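Local coordinates for putative permease protein, ABC transporter (Porphyromonas gingivalis, PDB 3IS6) that probably forms the MacB-like periplasmic core domain of an ABC transporter permease, a membrane protein thought to act in transmembrane transport, at residues A[46-51]-A[55-60]; A[164-169]-A[177-182]. One frame throughout, in Å; residues are numbered along the deposited sequence.

How the interactions relate
Both interactions belong to the MacB-like periplasmic core domain and come one after the other along the chain: interaction 1 (46-51 with 55-60) closes before interaction 2 (164-169 with 177-182) opens. Their centres lie about 14 Å apart. What joins them is the mixed sheet, in which strands 54-70 and 181-186 are antiparallel neighbours. At that seam Thr60 O and Ile181 N, 2.9 Å apart, probably form a hydrogen bond. Interaction 1 ties helix 43-50 to the first of these strands, whereas interaction 2 binds the loop leading into the second to the chain just before helix 168-171. Distant parts of the sequence thus converge on one strand pair.

Interaction 1: A[46-51]-A[55-60]; sequences AIQEEI and ELATRT
Gln48, on helix 43-50, reaches across to Ala57 on strand 54-70, and their CA atoms, 5.3 Å apart, are the nearest CA pair of the two segments. At the root of the side chain, Gln48 CB rests on the methyl CB of Ala57 at 4.0 Å; so small a residue as alanine lets helix and strand come this near. CG stands anti to the backbone N (chi1 -166°), and with the chain extended beyond it the side chain runs out over the strand backbone, CG passing 4.1 Å from Ala57 N. CD then comes to 3.7 Å from the same nitrogen. At the tip, OE1 accepts a hydrogen bond of 2.9 Å from Ala57 N, nearly straight at the hydrogen (168°). The donor stands above the carbonyl plane of the amide, 39° out of it, so the bond does not follow a lone pair. The same OE1 is flanked by Ala57 O at 3.0 Å, two acceptors whose closeness should cost some of what the bond gains. Leu56 adds an apolar border: its CB points away from the helix, yet CD1 bends back to within 3.8 Å of Gln48 OE1. A long amide suits this place because it can span the gap from an exposed helix flank and hold a backbone N-H that faces the helix. The strand itself begins irregularly, Glu55 and Leu56 forming a classic beta bulge opposite Arg185. Beyond it, Thr58 bonds through its backbone to Tyr183 of strand 181-186, and Leu56 packs on Met90 of helix 86-90. Ile47 touches Met202, and helix 43-50 thus packs against helix 196-206 as well as strand 54-70.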
ATOM      1  N   ALA A  46      -0.862  -1.347  19.659  1.00 20.46           N
ATOM      2  CA  ALA A  46      -1.766  -1.127  20.747  1.00 20.84           C
ATOM      3  C   ALA A  46      -1.495  -2.055  21.910  1.00 20.98           C
ATOM      4  O   ALA A  46      -1.598  -1.674  23.037  1.00 21.16           O
ATOM      5  CB  ALA A  46      -3.136  -1.235  20.298  1.00 20.65           C
ATOM      6  N   ILE A  47      -1.137  -3.288  21.632  1.00 21.18           N
ATOM      7  CA  ILE A  47      -0.847  -4.214  22.688  1.00 21.29           C
ATOM      8  C   ILE A  47       0.357  -3.779  23.495  1.00 21.85           C
ATOM      9  O   ILE A  47       0.329  -3.827  24.687  1.00 20.22           O
ATOM     10  CB  ILE A  47      -0.651  -5.624  22.148  1.00 21.21           C
ATOM     11  CG1 ILE A  47      -1.978  -6.202  21.746  1.00 20.73           C
ATOM     12  CG2 ILE A  47      -0.064  -6.495  23.159  1.00 22.55           C
ATOM     13  CD1 ILE A  47      -1.861  -7.420  20.994  1.00 20.61           C
ATOM     14  N   GLN A  48       1.406  -3.337  22.836  1.00 22.57           N
ATOM     15  CA  GLN A  48       2.572  -2.907  23.566  1.00 23.70           C
ATOM     16  C   GLN A  48       2.294  -1.724  24.461  1.00 24.17           C
ATOM     17  O   GLN A  48       2.776  -1.656  25.554  1.00 24.50           O
ATOM     18  CB  GLN A  48       3.722  -2.539  22.651  1.00 24.31           C
ATOM     19  CG  GLN A  48       4.996  -2.426  23.405  1.00 25.93           C
ATOM     20  CD  GLN A  48       6.188  -2.335  22.548  1.00 27.51           C
ATOM     21  OE1 GLN A  48       6.334  -3.047  21.602  1.00 27.13           O
ATOM     22  NE2 GLN A  48       7.068  -1.447  22.891  1.00 29.62           N
ATOM     23  N   GLU A  49       1.558  -0.771  23.942  1.00 24.37           N
ATOM     24  CA  GLU A  49       1.177   0.390  24.703  1.00 24.63           C
ATOM     25  C   GLU A  49       0.221   0.107  25.842  1.00 24.62           C
ATOM     26  O   GLU A  49       0.369   0.662  26.884  1.00 23.92           O
ATOM     27  CB  GLU A  49       0.658   1.484  23.782  1.00 24.53           C
ATOM     28  N   GLU A  50      -0.760  -0.749  25.624  1.00 24.49           N
ATOM     29  CA  GLU A  50      -1.858  -0.913  26.545  1.00 24.95           C
ATOM     30  C   GLU A  50      -1.941  -2.147  27.429  1.00 24.67           C
ATOM     31  O   GLU A  50      -2.678  -2.147  28.374  1.00 24.09           O
ATOM     32  CB  GLU A  50      -3.175  -0.762  25.798  1.00 25.28           C
ATOM     33  CG  GLU A  50      -3.314   0.561  25.140  1.00 27.45           C
ATOM     34  CD  GLU A  50      -4.570   0.731  24.345  1.00 28.89           C
ATOM     35  OE1 GLU A  50      -5.496  -0.049  24.511  1.00 30.62           O
ATOM     36  OE2 GLU A  50      -4.632   1.660  23.549  1.00 29.27           O
ATOM     37  N   ILE A  51      -1.225  -3.210  27.128  1.00 24.10           N
ATOM     38  CA  ILE A  51      -1.446  -4.440  27.847  1.00 23.96           C
ATOM     39  C   ILE A  51      -0.332  -4.738  28.817  1.00 24.50           C
ATOM     40  O   ILE A  51       0.808  -4.783  28.453  1.00 24.62           O
ATOM     41  CB  ILE A  51      -1.590  -5.598  26.891  1.00 23.71           C
ATOM     42  CG1 ILE A  51      -2.727  -5.340  25.922  1.00 22.77           C
ATOM     43  CG2 ILE A  51      -1.807  -6.848  27.641  1.00 23.47           C
ATOM     44  CD1 ILE A  51      -4.021  -5.603  26.454  1.00 19.90           C
ATOM     45  N   GLU A  55       6.348  -7.348  27.380  1.00 20.04           N
ATOM     46  CA  GLU A  55       7.643  -6.767  27.178  1.00 20.79           C
ATOM     47  C   GLU A  55       7.861  -6.047  25.857  1.00 20.58           C
ATOM     48  O   GLU A  55       8.403  -4.981  25.807  1.00 19.55           O
ATOM     49  CB  GLU A  55       8.674  -7.854  27.292  1.00 21.17           C
ATOM     50  CG  GLU A  55      10.022  -7.409  27.616  1.00 24.87           C
ATOM     51  CD  GLU A  55      10.950  -8.535  27.957  1.00 29.39           C
ATOM     52  OE1 GLU A  55      10.547  -9.443  28.681  1.00 30.91           O
ATOM     53  OE2 GLU A  55      12.099  -8.494  27.510  1.00 29.82           O
ATOM     54  N   LEU A  56       7.483  -6.692  24.777  1.00 19.88           N
ATOM     55  CA  LEU A  56       7.660  -6.131  23.472  1.00 20.22           C
ATOM     56  C   LEU A  56       6.608  -6.706  22.549  1.00 20.16           C
ATOM     57  O   LEU A  56       6.271  -7.840  22.689  1.00 19.66           O
ATOM     58  CB  LEU A  56       9.047  -6.488  22.981  1.00 20.85           C
ATOM     59  CG  LEU A  56       9.550  -6.008  21.627  1.00 20.74           C
ATOM     60  CD1 LEU A  56       9.784  -4.553  21.698  1.00 20.43           C
ATOM     61  CD2 LEU A  56      10.768  -6.694  21.189  1.00 19.91           C
ATOM     62  N   ALA A  57       6.100  -5.906  21.625  1.00 19.66           N
ATOM     63  CA  ALA A  57       5.266  -6.374  20.540  1.00 19.40           C
ATOM     64  C   ALA A  57       5.691  -5.788  19.206  1.00 19.41           C
ATOM     65  O   ALA A  57       6.113  -4.691  19.139  1.00 19.77           O
ATOM     66  CB  ALA A  57       3.886  -6.073  20.780  1.00 19.17           C
ATOM     67  N   THR A  58       5.567  -6.565  18.156  1.00 19.93           N
ATOM     68  CA  THR A  58       5.929  -6.133  16.828  1.00 19.75           C
ATOM     69  C   THR A  58       5.066  -6.805  15.774  1.00 19.97           C
ATOM     70  O   THR A  58       4.464  -7.783  16.047  1.00 20.18           O
ATOM     71  CB  THR A  58       7.438  -6.281  16.564  1.00 19.28           C
ATOM     72  OG1 THR A  58       7.822  -5.445  15.493  1.00 20.39           O
ATOM     73  CG2 THR A  58       7.837  -7.685  16.249  1.00 20.88           C
ATOM     74  N   ARG A  59       5.035  -6.246  14.581  1.00 19.84           N
ATOM     75  CA  ARG A  59       4.201  -6.707  13.501  1.00 20.24           C
ATOM     76  C   ARG A  59       4.981  -6.910  12.211  1.00 20.23           C
ATOM     77  O   ARG A  59       5.875  -6.200  11.932  1.00 19.76           O
ATOM     78  CB  ARG A  59       3.053  -5.741  13.271  1.00 20.53           C
ATOM     79  CG  ARG A  59       3.456  -4.352  12.832  1.00 22.77           C
ATOM     80  CD  ARG A  59       2.336  -3.367  12.874  1.00 23.14           C
ATOM     81  NE  ARG A  59       2.812  -2.009  13.014  1.00 21.71           N
ATOM     82  CZ  ARG A  59       2.081  -0.921  12.883  1.00 23.10           C
ATOM     83  NH1 ARG A  59       0.807  -0.979  12.599  1.00 22.58           N
ATOM     84  NH2 ARG A  59       2.646   0.245  13.047  1.00 22.45           N
ATOM     85  N   THR A  60       4.597  -7.911  11.448  1.00 19.25           N
ATOM     86  CA  THR A  60       5.096  -8.117  10.112  1.00 19.62           C
ATOM     87  C   THR A  60       3.963  -8.381   9.121  1.00 19.17           C
ATOM     88  O   THR A  60       2.904  -8.770   9.499  1.00 18.95           O
ATOM     89  CB  THR A  60       6.093  -9.287  10.044  1.00 19.71           C
ATOM     90  OG1 THR A  60       5.426 -10.499  10.295  1.00 20.82           O
ATOM     91  CG2 THR A  60       7.172  -9.138  11.036  1.00 19.92           C
TER

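Interaction 2: A[164-169]-A[177-182]; sequences TWMPAE and NDRYIA
The guanidinium group of Arg179 presents one face to Met166, a selenomethionine here, whose SE stands 4.3 Å above the plane and over its centre. The Tyr180 ring meets the same side chain obliquely, through its phenolic end. Arg179 and Tyr180 make a classic beta bulge opposite Val39, which is consistent with two successive residues both pointing toward Met166, where a regular strand would send them to alternate sides. Just ahead of it the chain is turned by an inverse gamma turn centred on Asp178. Met166 comes from the opposite direction, immediately before Pro167, the N-cap of helix 168-171. Its unbranched chain is bent at both chi2 (-74°) and chi3 (-66°), which carries the methyl CE into the angle between the two partners. CE touches Arg179 CD at 3.7 Å and approaches NE of that residue at 3.9 Å. The flexible methionine chain, whose natural sulfur is replaced here by selenium, suits this place, since it can fit an arginine stem and a phenol at once. The polar ends are tied beyond the contact: Arg179 NE bonds to Thr61 OG1, which should help to fix the guanidinium plane, and Tyr180 OH is hydrogen-bonded with Ser170 OG. From the second subunit, Met239 packs on Met166 and Pro234 on Arg179, placing this buried cluster beside the dimer interface. Around the phenol oxygen the selenomethionine curls closely: CB and CG each lie 3.7 Å from Tyr180 OH, and CE comes to 3.3 Å from it.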
ATOM      1  N   THR A 164       6.338   0.572   7.237  1.00 15.30           N
ATOM      2  CA  THR A 164       5.798   1.879   6.912  1.00 15.52           C
ATOM      3  C   THR A 164       5.567   2.045   5.416  1.00 14.42           C
ATOM      4  O   THR A 164       5.047   3.003   4.996  1.00 15.06           O
ATOM      5  CB  THR A 164       6.646   3.032   7.450  1.00 16.03           C
ATOM      6  OG1 THR A 164       8.011   2.788   7.201  1.00 17.48           O
ATOM      7  CG2 THR A 164       6.455   3.178   8.895  1.00 17.79           C
ATOM      8  N   TRP A 165       5.976   1.090   4.628  1.00 13.24           N
ATOM      9  CA  TRP A 165       5.615   1.076   3.239  1.00 12.69           C
ATOM     10  C   TRP A 165       4.120   0.956   3.119  1.00 12.96           C
ATOM     11  O   TRP A 165       3.558   1.365   2.167  1.00 12.61           O
ATOM     12  CB  TRP A 165       6.264  -0.065   2.499  1.00 12.23           C
ATOM     13  CG  TRP A 165       7.570   0.242   1.940  1.00 12.22           C
ATOM     14  CD1 TRP A 165       8.567   0.881   2.541  1.00 11.44           C
ATOM     15  CD2 TRP A 165       8.031  -0.098   0.659  1.00 12.87           C
ATOM     16  NE1 TRP A 165       9.629   0.976   1.727  1.00 13.11           N
ATOM     17  CE2 TRP A 165       9.322   0.372   0.552  1.00 12.42           C
ATOM     18  CE3 TRP A 165       7.476  -0.758  -0.415  1.00 13.60           C
ATOM     19  CZ2 TRP A 165      10.057   0.219  -0.572  1.00 12.62           C
ATOM     20  CZ3 TRP A 165       8.209  -0.902  -1.533  1.00 13.09           C
ATOM     21  CH2 TRP A 165       9.486  -0.426  -1.604  1.00 11.64           C
HETATM   22  N   MSE A 166       3.494   0.337   4.087  1.00 12.61           N
HETATM   23  CA  MSE A 166       2.065   0.152   4.061  1.00 13.41           C
HETATM   24  C   MSE A 166       1.349   1.472   4.351  1.00 12.84           C
HETATM   25  O   MSE A 166       1.812   2.260   5.104  1.00 12.05           O
HETATM   26  CB  MSE A 166       1.622  -0.929   5.054  1.00 13.92           C
HETATM   27  CG  MSE A 166       2.117  -2.317   4.782  1.00 17.51           C
HETATM   28 SE   MSE A 166       1.279  -3.196   3.335  1.00 31.42          SE
HETATM   29  CE  MSE A 166      -0.392  -3.338   4.009  1.00 23.38           C
ATOM     30  N   PRO A 167       0.191   1.650   3.777  1.00 13.19           N
ATOM     31  CA  PRO A 167      -0.575   2.855   3.969  1.00 13.65           C
ATOM     32  C   PRO A 167      -0.963   3.024   5.416  1.00 14.45           C
ATOM     33  O   PRO A 167      -1.171   2.060   6.099  1.00 14.38           O
ATOM     34  CB  PRO A 167      -1.813   2.562   3.168  1.00 14.25           C
ATOM     35  CG  PRO A 167      -1.413   1.710   2.186  1.00 13.66           C
ATOM     36  CD  PRO A 167      -0.377   0.849   2.707  1.00 13.09           C
ATOM     37  N   ALA A 168      -1.061   4.260   5.860  1.00 14.85           N
ATOM     38  CA  ALA A 168      -1.366   4.560   7.232  1.00 15.62           C
ATOM     39  C   ALA A 168      -2.698   4.001   7.599  1.00 16.04           C
ATOM     40  O   ALA A 168      -2.894   3.617   8.706  1.00 16.69           O
ATOM     41  CB  ALA A 168      -1.324   6.016   7.511  1.00 15.76           C
ATOM     42  N   GLU A 169      -3.607   3.950   6.658  1.00 16.09           N
ATOM     43  CA  GLU A 169      -4.893   3.373   6.938  1.00 16.39           C
ATOM     44  C   GLU A 169      -4.762   1.892   7.312  1.00 16.11           C
ATOM     45  O   GLU A 169      -5.438   1.434   8.177  1.00 16.40           O
ATOM     46  CB  GLU A 169      -5.835   3.529   5.750  1.00 16.22           C
ATOM     47  N   ASN A 177      -8.758  -6.944   6.647  1.00 15.08           N
ATOM     48  CA  ASN A 177      -7.425  -6.823   6.107  1.00 16.48           C
ATOM     49  C   ASN A 177      -6.455  -7.458   7.081  1.00 15.95           C
ATOM     50  O   ASN A 177      -5.522  -6.833   7.475  1.00 16.22           O
ATOM     51  CB  ASN A 177      -7.083  -5.375   5.860  1.00 16.52           C
ATOM     52  CG  ASN A 177      -5.815  -5.184   5.039  1.00 20.18           C
ATOM     53  OD1 ASN A 177      -5.582  -5.871   4.065  1.00 19.94           O
ATOM     54  ND2 ASN A 177      -5.004  -4.217   5.437  1.00 21.45           N
ATOM     55  N   ASP A 178      -6.735  -8.699   7.481  1.00 15.91           N
ATOM     56  CA  ASP A 178      -5.996  -9.379   8.527  1.00 15.31           C
ATOM     57  C   ASP A 178      -4.728  -9.957   7.930  1.00 14.03           C
ATOM     58  O   ASP A 178      -4.586 -11.126   7.850  1.00 13.75           O
ATOM     59  CB  ASP A 178      -6.802 -10.560   9.079  1.00 16.61           C
ATOM     60  CG  ASP A 178      -8.236 -10.215   9.407  1.00 20.33           C
ATOM     61  OD1 ASP A 178      -8.454  -9.535  10.391  1.00 24.12           O
ATOM     62  OD2 ASP A 178      -9.150 -10.654   8.707  1.00 22.28           O
ATOM     63  N   ARG A 179      -3.832  -9.111   7.474  1.00 12.69           N
ATOM     64  CA  ARG A 179      -2.640  -9.550   6.800  1.00 11.64           C
ATOM     65  C   ARG A 179      -1.345  -9.483   7.604  1.00 10.90           C
ATOM     66  O   ARG A 179      -0.326  -9.774   7.075  1.00 10.41           O
ATOM     67  CB  ARG A 179      -2.473  -8.779   5.502  1.00 11.98           C
ATOM     68  CG  ARG A 179      -2.104  -7.338   5.675  1.00 12.02           C
ATOM     69  CD  ARG A 179      -1.844  -6.695   4.351  1.00 14.37           C
ATOM     70  NE  ARG A 179      -0.639  -7.195   3.767  1.00 13.81           N
ATOM     71  CZ  ARG A 179      -0.300  -7.090   2.507  1.00 15.01           C
ATOM     72  NH1 ARG A 179      -1.071  -6.478   1.658  1.00 14.91           N
ATOM     73  NH2 ARG A 179       0.824  -7.603   2.105  1.00 14.05           N
ATOM     74  N   TYR A 180      -1.417  -9.094   8.866  1.00 10.02           N
ATOM     75  CA  TYR A 180      -0.255  -8.921   9.714  1.00  9.42           C
ATOM     76  C   TYR A 180      -0.113 -10.031  10.760  1.00  9.07           C
ATOM     77  O   TYR A 180      -1.057 -10.502  11.278  1.00  9.00           O
ATOM     78  CB  TYR A 180      -0.317  -7.594  10.466  1.00  8.81           C
ATOM     79  CG  TYR A 180      -0.350  -6.351   9.624  1.00  8.23           C
ATOM     80  CD1 TYR A 180       0.761  -5.611   9.421  1.00  7.05           C
ATOM     81  CD2 TYR A 180      -1.515  -5.922   9.049  1.00 10.93           C
ATOM     82  CE1 TYR A 180       0.732  -4.487   8.636  1.00  9.10           C
ATOM     83  CE2 TYR A 180      -1.558  -4.811   8.280  1.00 11.10           C
ATOM     84  CZ  TYR A 180      -0.433  -4.096   8.078  1.00 11.30           C
ATOM     85  OH  TYR A 180      -0.479  -2.995   7.313  1.00 11.30           O
ATOM     86  N   ILE A 181       1.098 -10.398  11.079  1.00  8.54           N
ATOM     87  CA  ILE A 181       1.332 -11.296  12.158  1.00  8.89           C
ATOM     88  C   ILE A 181       1.852 -10.463  13.304  1.00  9.35           C
ATOM     89  O   ILE A 181       2.742  -9.692  13.148  1.00  6.84           O
ATOM     90  CB  ILE A 181       2.361 -12.333  11.833  1.00  8.30           C
ATOM     91  CG1 ILE A 181       1.976 -13.144  10.613  1.00  8.42           C
ATOM     92  CG2 ILE A 181       2.537 -13.227  12.971  1.00  8.13           C
ATOM     93  CD1 ILE A 181       2.994 -14.036  10.191  1.00  6.37           C
ATOM     94  N   ALA A 182       1.262 -10.633  14.459  1.00 10.18           N
ATOM     95  CA  ALA A 182       1.656  -9.864  15.600  1.00 11.56           C
ATOM     96  C   ALA A 182       2.320 -10.758  16.611  1.00 12.56           C
ATOM     97  O   ALA A 182       1.733 -11.668  17.086  1.00 13.54           O
ATOM     98  CB  ALA A 182       0.488  -9.233  16.190  1.00 12.30           C
TER